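Local coordinates for protein fiber (PDB 6FJN) that probably attaches the adenovirus particle to its host-cell receptor, through the trimeric knob domain that this chain represents, at residues A143-T148 against C152-T157. Numbering follows the deposited sequence.
Sequences AFNQET and CAYSIT
A143 and T157 form a hydrogen-bonded antiparallel pair where strand 137-144 of the knob's four-stranded sheet enters, and strand 154-161 leaves, the hairpin loop. A143 N reaches T157 O at 3.0 Å, T157 N returns the bond to A143 O in the carbonyl plane, and A143 CB rests against T157 OG1. F144 faces I156 in the next, non-hydrogen-bonded pair; F144 CE1 meets the branch methyl I156 CG2 at 4.1 Å, and Y180 and Y108 add their rings around F144. At N145 the chain leaves strand geometry (phi 61°), yet N145 N still gives S155 O a nearly straight bond of 2.8 Å. Q146 folds its amide back so that NE2 holds F144 O, while its N binds a water shared with S155 OG. E147 N donates to S155 OG at 3.1 Å; chi1 of S155 (59°) sets OG between its own N and carbonyl carbon, turned to the loop. The bent E147 chain lays CG on T157 CG2 (3.6 Å), and OE2 accepts from a water shared with T157 OG1 and forms a salt bridge with K60 NZ. Beyond a classic bulge of A153 and Y154 opposite F65, C152 SG touches E147 O (3.3 Å), which K110 NZ hydrogen-bonds.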
loop_
_atom_site.group_PDB
_atom_site.type_symbol
_atom_site.label_atom_id
_atom_site.label_comp_id
_atom_site.label_asym_id
_atom_site.label_seq_id
_atom_site.Cartn_x
_atom_site.Cartn_y
_atom_site.Cartn_z
ATOM N N ALA A 143 5.251 1.861 -13.567
ATOM C CA ALA A 143 5.895 0.816 -14.347
ATOM C C ALA A 143 7.358 0.776 -14.060
ATOM O O ALA A 143 8.017 1.827 -13.997
ATOM C CB ALA A 143 5.659 1.007 -15.848
ATOM N N PHE A 144 7.901 -0.437 -13.943
ATOM C CA PHE A 144 9.296 -0.649 -13.596
ATOM C C PHE A 144 10.070 -1.229 -14.758
ATOM O O PHE A 144 9.716 -2.289 -15.299
ATOM C CB PHE A 144 9.381 -1.613 -12.401
ATOM C CG PHE A 144 8.650 -1.067 -11.194
ATOM C CD1 PHE A 144 9.163 -0.005 -10.468
ATOM C CD2 PHE A 144 7.435 -1.569 -10.804
ATOM C CE1 PHE A 144 8.485 0.557 -9.421
ATOM C CE2 PHE A 144 6.737 -1.007 -9.724
ATOM C CZ PHE A 144 7.282 0.064 -9.063
ATOM N N ASN A 145 11.163 -0.533 -15.118
ATOM C CA ASN A 145 12.129 -0.993 -16.123
ATOM C C ASN A 145 11.552 -1.205 -17.508
ATOM O O ASN A 145 12.089 -1.954 -18.296
ATOM C CB ASN A 145 12.907 -2.229 -15.656
ATOM C CG ASN A 145 13.697 -2.002 -14.403
ATOM O OD1 ASN A 145 13.973 -3.019 -13.660
ATOM N ND2 ASN A 145 14.091 -0.815 -14.104
ATOM N N GLN A 146 10.461 -0.501 -17.820
ATOM C CA GLN A 146 9.828 -0.661 -19.127
ATOM C C GLN A 146 10.290 0.355 -20.153
ATOM O O GLN A 146 9.940 0.232 -21.323
ATOM C CB GLN A 146 8.300 -0.685 -19.007
ATOM C CG GLN A 146 7.812 -1.815 -18.091
ATOM C CD GLN A 146 8.395 -3.144 -18.504
ATOM O OE1 GLN A 146 8.124 -3.631 -19.620
ATOM N NE2 GLN A 146 9.289 -3.677 -17.725
ATOM N N GLU A 147 11.113 1.333 -19.778
ATOM C CA GLU A 147 11.667 2.276 -20.713
ATOM C C GLU A 147 12.975 1.763 -21.292
ATOM O O GLU A 147 13.754 1.118 -20.631
ATOM C CB GLU A 147 11.933 3.616 -20.043
ATOM C CG GLU A 147 10.649 4.240 -19.465
ATOM C CD GLU A 147 9.595 4.470 -20.522
ATOM O OE1 GLU A 147 9.889 5.182 -21.514
ATOM O OE2 GLU A 147 8.444 4.043 -20.354
ATOM N N THR A 148 13.200 2.115 -22.554
ATOM C CA THR A 148 14.507 1.946 -23.181
ATOM C C THR A 148 15.134 3.323 -23.623
ATOM O O THR A 148 16.297 3.318 -24.053
ATOM C CB THR A 148 14.392 1.017 -24.390
ATOM O OG1 THR A 148 13.363 1.527 -25.222
ATOM C CG2 THR A 148 14.016 -0.378 -23.929
ATOM N N CYS A 152 18.907 3.944 -20.959
ATOM C CA CYS A 152 18.713 3.734 -19.508
ATOM C C CYS A 152 18.898 2.283 -19.085
ATOM O O CYS A 152 18.613 1.350 -19.844
ATOM C CB CYS A 152 17.367 4.274 -19.088
ATOM S SG CYS A 152 15.910 3.425 -19.725
ATOM N N ALA A 153 19.473 2.065 -17.909
ATOM C CA ALA A 153 19.578 0.755 -17.330
ATOM C C ALA A 153 18.339 0.348 -16.547
ATOM O O ALA A 153 18.017 -0.840 -16.471
ATOM C CB ALA A 153 20.779 0.732 -16.411
ATOM N N TYR A 154 17.687 1.340 -15.941
ATOM C CA TYR A 154 16.504 1.114 -15.082
ATOM C C TYR A 154 15.542 2.253 -15.343
ATOM O O TYR A 154 15.931 3.334 -15.817
ATOM C CB TYR A 154 16.843 1.116 -13.588
ATOM C CG TYR A 154 17.939 0.185 -13.180
ATOM C CD1 TYR A 154 17.654 -1.138 -12.849
ATOM C CD2 TYR A 154 19.262 0.629 -13.076
ATOM C CE1 TYR A 154 18.651 -1.993 -12.440
ATOM C CE2 TYR A 154 20.267 -0.230 -12.687
ATOM C CZ TYR A 154 19.966 -1.546 -12.379
ATOM O OH TYR A 154 20.912 -2.436 -11.980
ATOM N N SER A 155 14.269 2.039 -14.991
ATOM C CA SER A 155 13.325 3.149 -15.085
ATOM C C SER A 155 12.199 2.937 -14.083
ATOM O O SER A 155 11.825 1.796 -13.735
ATOM C CB SER A 155 12.739 3.296 -16.478
ATOM O OG SER A 155 12.046 2.144 -16.929
ATOM N N ILE A 156 11.624 4.067 -13.659
ATOM C CA ILE A 156 10.338 4.078 -12.935
ATOM C C ILE A 156 9.521 5.143 -13.586
ATOM O O ILE A 156 9.970 6.299 -13.697
ATOM C CB ILE A 156 10.495 4.386 -11.420
ATOM C CG1 ILE A 156 11.485 3.427 -10.741
ATOM C CG2 ILE A 156 9.133 4.379 -10.747
ATOM C CD1 ILE A 156 11.838 3.786 -9.311
ATOM N N THR A 157 8.321 4.792 -14.064
ATOM C CA THR A 157 7.447 5.808 -14.640
ATOM C C THR A 157 6.130 5.836 -13.888
ATOM O O THR A 157 5.649 4.808 -13.364
ATOM C CB THR A 157 7.225 5.606 -16.146
ATOM O OG1 THR A 157 6.474 4.409 -16.374
ATOM C CG2 THR A 157 8.555 5.539 -16.888
HETATM O O HOH W 1 9.370 1.886 -16.454
HETATM O O HOH W 2 7.474 2.746 -18.256
HETATM O O HOH W 3 14.657 0.550 -18.003
HETATM O O HOH W 4 17.795 1.114 -22.531
#